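Local coordinates for protein glycerol Dehydrogenase (Unidentified, PDB 5XN8) that probably catalyses the NAD-dependent oxidation of glycerol to dihydroxyacetone, as a metal-dependent enzyme of the iron-containing alcohol dehydrogenase family, at residues A[116-121]-A[163-168]; A[170-175]-A[239-244]. One frame throughout, in Å; residues are numbered along the deposited sequence.

Interaction 1 (A[116-121]-A[163-168])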
loop_
_atom_site.group_PDB
_atom_site.type_symbol
_atom_site.label_atom_id
_atom_site.label_comp_id
_atom_site.label_asym_id
_atom_site.label_seq_id
_atom_site.Cartn_x
_atom_site.Cartn_y
_atom_site.Cartn_z
ATOM N N THR A 116 -8.921 43.600 -8.897
ATOM C CA THR A 116 -10.017 43.564 -7.934
ATOM C C THR A 116 -10.871 42.282 -8.062
ATOM O O THR A 116 -11.780 42.058 -7.258
ATOM C CB THR A 116 -10.919 44.796 -8.119
ATOM O OG1 THR A 116 -11.413 44.830 -9.465
ATOM C CG2 THR A 116 -10.133 46.067 -7.841
ATOM N N ILE A 117 -10.574 41.456 -9.073
ATOM C CA ILE A 117 -11.245 40.172 -9.308
ATOM C C ILE A 117 -10.185 39.129 -9.667
ATOM O O ILE A 117 -9.178 39.473 -10.276
ATOM C CB ILE A 117 -12.294 40.324 -10.443
ATOM C CG1 ILE A 117 -13.477 41.191 -9.980
ATOM C CG2 ILE A 117 -12.806 38.975 -10.901
ATOM C CD1 ILE A 117 -14.343 41.745 -11.097
ATOM N N ALA A 118 -10.409 37.866 -9.292
ATOM C CA ALA A 118 -9.440 36.769 -9.531
ATOM C C ALA A 118 -9.966 35.784 -10.571
ATOM O O ALA A 118 -10.149 34.597 -10.287
ATOM C CB ALA A 118 -9.136 36.042 -8.226
ATOM N N SER A 119 -10.205 36.288 -11.777
ATOM C CA SER A 119 -10.930 35.543 -12.824
ATOM C C SER A 119 -10.093 35.080 -14.019
ATOM O O SER A 119 -10.591 34.332 -14.859
ATOM C CB SER A 119 -12.093 36.395 -13.330
ATOM O OG SER A 119 -11.620 37.622 -13.856
ATOM N N THR A 120 -8.844 35.541 -14.102
ATOM C CA THR A 120 -7.903 35.147 -15.145
ATOM C C THR A 120 -6.501 35.078 -14.554
ATOM O O THR A 120 -6.274 35.527 -13.425
ATOM C CB THR A 120 -7.902 36.127 -16.344
ATOM O OG1 THR A 120 -6.991 35.655 -17.338
ATOM C CG2 THR A 120 -7.571 37.577 -15.915
ATOM N N ASP A 121 -5.573 34.510 -15.326
ATOM C CA ASP A 121 -4.152 34.439 -14.958
ATOM C C ASP A 121 -3.298 35.439 -15.759
ATOM O O ASP A 121 -2.063 35.370 -15.741
ATOM C CB ASP A 121 -3.628 32.995 -15.080
ATOM C CG ASP A 121 -3.758 32.413 -16.487
ATOM O OD1 ASP A 121 -4.289 33.098 -17.393
ATOM O OD2 ASP A 121 -3.319 31.243 -16.668
ATOM N N ARG A 163 -19.177 33.880 -9.420
ATOM C CA ARG A 163 -18.980 33.409 -10.801
ATOM C C ARG A 163 -17.611 33.765 -11.391
ATOM O O ARG A 163 -17.031 32.977 -12.151
ATOM C CB ARG A 163 -20.091 33.954 -11.715
ATOM C CG ARG A 163 -20.175 33.276 -13.078
ATOM C CD ARG A 163 -21.094 34.017 -14.045
ATOM N NE ARG A 163 -20.787 33.632 -15.423
ATOM C CZ ARG A 163 -21.347 34.136 -16.519
ATOM N NH1 ARG A 163 -22.292 35.078 -16.439
ATOM N NH2 ARG A 163 -20.956 33.687 -17.713
ATOM N N LEU A 164 -17.105 34.948 -11.059
ATOM C CA LEU A 164 -15.798 35.390 -11.545
ATOM C C LEU A 164 -14.644 34.562 -10.961
ATOM O O LEU A 164 -13.731 34.180 -11.687
ATOM C CB LEU A 164 -15.603 36.882 -11.274
ATOM C CG LEU A 164 -16.523 37.779 -12.114
ATOM C CD1 LEU A 164 -16.780 39.114 -11.420
ATOM C CD2 LEU A 164 -15.952 37.990 -13.513
ATOM N N LEU A 165 -14.698 34.276 -9.667
ATOM C CA LEU A 165 -13.702 33.401 -9.025
ATOM C C LEU A 165 -13.734 31.973 -9.588
ATOM O O LEU A 165 -12.681 31.341 -9.738
ATOM C CB LEU A 165 -13.929 33.351 -7.515
ATOM C CG LEU A 165 -12.896 32.542 -6.724
ATOM C CD1 LEU A 165 -11.569 33.287 -6.628
ATOM C CD2 LEU A 165 -13.426 32.203 -5.347
ATOM N N VAL A 166 -14.935 31.475 -9.879
ATOM C CA VAL A 166 -15.120 30.157 -10.505
ATOM C C VAL A 166 -14.568 30.133 -11.930
ATOM O O VAL A 166 -13.936 29.152 -12.328
ATOM C CB VAL A 166 -16.607 29.708 -10.487
ATOM C CG1 VAL A 166 -16.834 28.445 -11.315
ATOM C CG2 VAL A 166 -17.062 29.486 -9.057
ATOM N N SER A 167 -14.804 31.193 -12.696
ATOM C CA SER A 167 -14.198 31.305 -14.030
ATOM C C SER A 167 -12.679 31.324 -13.945
ATOM O O SER A 167 -12.000 30.760 -14.804
ATOM C CB SER A 167 -14.702 32.543 -14.765
ATOM O OG SER A 167 -14.329 32.491 -16.132
ATOM N N GLY A 168 -12.146 31.958 -12.896
ATOM C CA GLY A 168 -10.710 31.940 -12.621
ATOM C C GLY A 168 -10.146 30.561 -12.363
ATOM O O GLY A 168 -9.019 30.268 -12.777
HETATM O O HOH W 1 -12.313 34.308 -16.871
#
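Ile117 lies across Leu164 at the start of the contact. Its CG2 is anti to the backbone N and rests 3.5 Å from Leu164 CB. The other branch reaches past it, so that Ile117 CD1 sits 3.6 Å from Leu164 CD1. The two branched chains cross at a slant, and both methyl ends of Ile117 are used. Ala118 comes next and works with two groups. Its CB meets Leu165 CD1 at 4.0 Å. Its carbonyl O receives a fairly straight CA-H...O contact from Gly168 CA at 3.6 Å, and the same O takes a hydrogen bond from Asn237 ND2 of helix 228-247. Ser119, which probably binds NAD(+) as in a close relative, comes closest to the helix backbone. Its CB lies 3.2 Å from Leu164 O, while its own O is 3.3 Å from Gly168 CA in a second, more bent CA-H...O contact. Gly168 has no side chain, and the loop backbone lies directly on its CA. A water bridges the segments: it donates to Ser119 O at 2.6 Å and is bonded to Ser167 OG at 2.8 Å. No direct hydrogen bond links the segments. The chemistry implies that the probable cofactor loop is seated by apolar contact, CA-H...O contacts and one bridging water.

Interaction 2 (A[170-175]-A[239-244]). With ZN (zinc ion), chain E.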
loop_
_atom_site.group_PDB
_atom_site.type_symbol
_atom_site.label_atom_id
_atom_site.label_comp_id
_atom_site.label_asym_id
_atom_site.label_seq_id
_atom_site.Cartn_x
_atom_site.Cartn_y
_atom_site.Cartn_z
ATOM N N GLY A 170 -11.516 27.831 -13.607
ATOM C CA GLY A 170 -11.615 27.210 -14.926
ATOM C C GLY A 170 -10.430 27.515 -15.815
ATOM O O GLY A 170 -9.988 26.655 -16.564
ATOM N N ASP A 171 -9.930 28.748 -15.740
ATOM C CA ASP A 171 -8.739 29.176 -16.490
ATOM C C ASP A 171 -7.485 28.508 -15.938
ATOM O O ASP A 171 -6.564 28.165 -16.689
ATOM C CB ASP A 171 -8.609 30.710 -16.411
ATOM C CG ASP A 171 -7.637 31.300 -17.430
ATOM O OD1 ASP A 171 -7.471 30.775 -18.548
ATOM O OD2 ASP A 171 -7.047 32.351 -17.114
ATOM N N ALA A 172 -7.468 28.319 -14.625
ATOM C CA ALA A 172 -6.327 27.746 -13.914
ATOM C C ALA A 172 -6.241 26.227 -14.044
ATOM O O ALA A 172 -5.137 25.671 -14.089
ATOM C CB ALA A 172 -6.386 28.148 -12.447
ATOM N N LEU A 173 -7.397 25.566 -14.094
ATOM C CA LEU A 173 -7.503 24.111 -14.312
ATOM C C LEU A 173 -6.801 23.631 -15.584
ATOM O O LEU A 173 -6.297 22.514 -15.629
ATOM C CB LEU A 173 -8.992 23.705 -14.361
ATOM C CG LEU A 173 -9.407 22.259 -14.671
ATOM C CD1 LEU A 173 -9.522 21.411 -13.420
ATOM C CD2 LEU A 173 -10.723 22.243 -15.422
ATOM N N SER A 174 -6.764 24.471 -16.610
ATOM C CA SER A 174 -6.071 24.147 -17.861
ATOM C C SER A 174 -4.550 24.177 -17.793
ATOM O O SER A 174 -3.892 23.700 -18.712
ATOM C CB SER A 174 -6.456 25.159 -18.926
ATOM O OG SER A 174 -5.799 26.395 -18.677
ATOM N N THR A 175 -3.987 24.779 -16.753
ATOM C CA THR A 175 -2.565 25.135 -16.762
ATOM C C THR A 175 -1.662 23.924 -16.731
ATOM O O THR A 175 -0.746 23.827 -17.550
ATOM C CB THR A 175 -2.238 26.097 -15.603
ATOM O OG1 THR A 175 -3.066 27.253 -15.728
ATOM C CG2 THR A 175 -0.792 26.525 -15.638
ATOM N N TYR A 239 -0.824 33.633 -9.476
ATOM C CA TYR A 239 0.622 33.412 -9.577
ATOM C C TYR A 239 0.957 32.040 -10.165
ATOM O O TYR A 239 1.772 31.956 -11.082
ATOM C CB TYR A 239 1.335 33.626 -8.221
ATOM C CG TYR A 239 2.835 33.748 -8.388
ATOM C CD1 TYR A 239 3.641 32.618 -8.447
ATOM C CD2 TYR A 239 3.441 34.990 -8.546
ATOM C CE1 TYR A 239 5.024 32.725 -8.626
ATOM C CE2 TYR A 239 4.812 35.107 -8.735
ATOM C CZ TYR A 239 5.601 33.980 -8.774
ATOM O OH TYR A 239 6.955 34.117 -8.962
ATOM N N LEU A 240 0.341 30.975 -9.654
ATOM C CA LEU A 240 0.682 29.615 -10.091
ATOM C C LEU A 240 0.264 29.354 -11.536
ATOM O O LEU A 240 0.998 28.699 -12.294
ATOM C CB LEU A 240 0.047 28.552 -9.181
ATOM C CG LEU A 240 0.305 28.610 -7.674
ATOM C CD1 LEU A 240 -0.252 27.373 -6.988
ATOM C CD2 LEU A 240 1.803 28.731 -7.391
ATOM N N SER A 241 -0.919 29.833 -11.905
ATOM C CA SER A 241 -1.422 29.653 -13.263
ATOM C C SER A 241 -0.693 30.577 -14.234
ATOM O O SER A 241 -0.393 30.181 -15.360
ATOM C CB SER A 241 -2.940 29.888 -13.313
ATOM O OG SER A 241 -3.466 29.634 -14.611
ATOM N N GLY A 242 -0.400 31.799 -13.781
ATOM C CA GLY A 242 0.324 32.796 -14.567
ATOM C C GLY A 242 1.740 32.433 -14.973
ATOM O O GLY A 242 2.110 32.587 -16.142
ATOM N N ILE A 243 2.536 31.973 -14.009
ATOM C CA ILE A 243 3.890 31.450 -14.296
ATOM C C ILE A 243 3.746 30.184 -15.137
ATOM O O ILE A 243 4.504 29.970 -16.076
ATOM C CB ILE A 243 4.696 31.128 -13.004
ATOM C CG1 ILE A 243 4.932 32.368 -12.130
ATOM C CG2 ILE A 243 6.032 30.467 -13.338
ATOM C CD1 ILE A 243 5.738 33.474 -12.762
ATOM N N GLY A 244 2.763 29.355 -14.792
ATOM C CA GLY A 244 2.465 28.129 -15.522
ATOM C C GLY A 244 2.237 28.275 -17.013
ATOM O O GLY A 244 2.837 27.545 -17.785
HETATM ZN ZN ZN E . -6.548 31.854 -20.072
HETATM O O HOH W 2 -5.496 32.869 -21.636
#
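Thr175 and Ser241 form the polar link between the two helices. Thr175 OG1 and Ser241 OG are hydrogen-bonded at 2.7 Å. Ser241 OG stands anti to its backbone N (chi1 -176°), which carries it across toward helix 162-185. Thr175 OG1 lies beside its own backbone N (chi1 -57°). From there it is also 3.1 Å from Ala172 O, one turn back. Ser241 OG has another partner, Asp121 OD2, from the loop after strand 111-115. The hydroxyl pair is thus tied into a short polar chain within a buried contact.

Close packing flanks it. Thr175 CG2 packs 3.6 Å from Gly244 CA. Gly244 has no side chain, and the methyl group rests on its bare backbone. Ala172 CA approaches Ser241 OG at 3.5 Å, and Ala172 CB lies against Ser241 CB. The small residues fit two helix segments whose axes pass 9.1 Å apart at 50°.

Metal binding is the third kind. Asp171 OD1 binds the zinc ion at 2.1 Å. His254, His271 and a water complete the ligands seen. A close relative uses manganese at this site. Asp171 OD2 lies 3.0 Å from the zinc ion and is not among its ligands. It faces the loop that carries Asp121 instead.

Helix 197-223 covers Ala172 and Leu240, and helix 290-303 packs on Leu173. Helices 252-260 and 271-285 lie over Ser174 and supply the two zinc-binding histidines. Tyr239 packs on Ile5, and Leu240 on Ala198, of a second subunit.

In the fold
Interactions 1 and 2 use successive turns of helix 162-185, with centres about 11 Å apart. The loop 116-121 joins them directly. Asp121, the last residue of 116-121, sends OD2 to Ser241 OG at 2.6 Å, probably a hydrogen bond. Its backbone N lies 3.2 Å from Asp171 OD2, probably donating. This part of the loop is therefore held by both helices of interaction 2. Asp121 probably binds glycerol, as in a close relative. A bound glycerol lies about 4 Å from the side chain of Ser119, whereas the zinc ion is about 5 Å from that of Thr120. Together the two contacts connect the probable NAD(+)-binding loop to the metal site of the helical part.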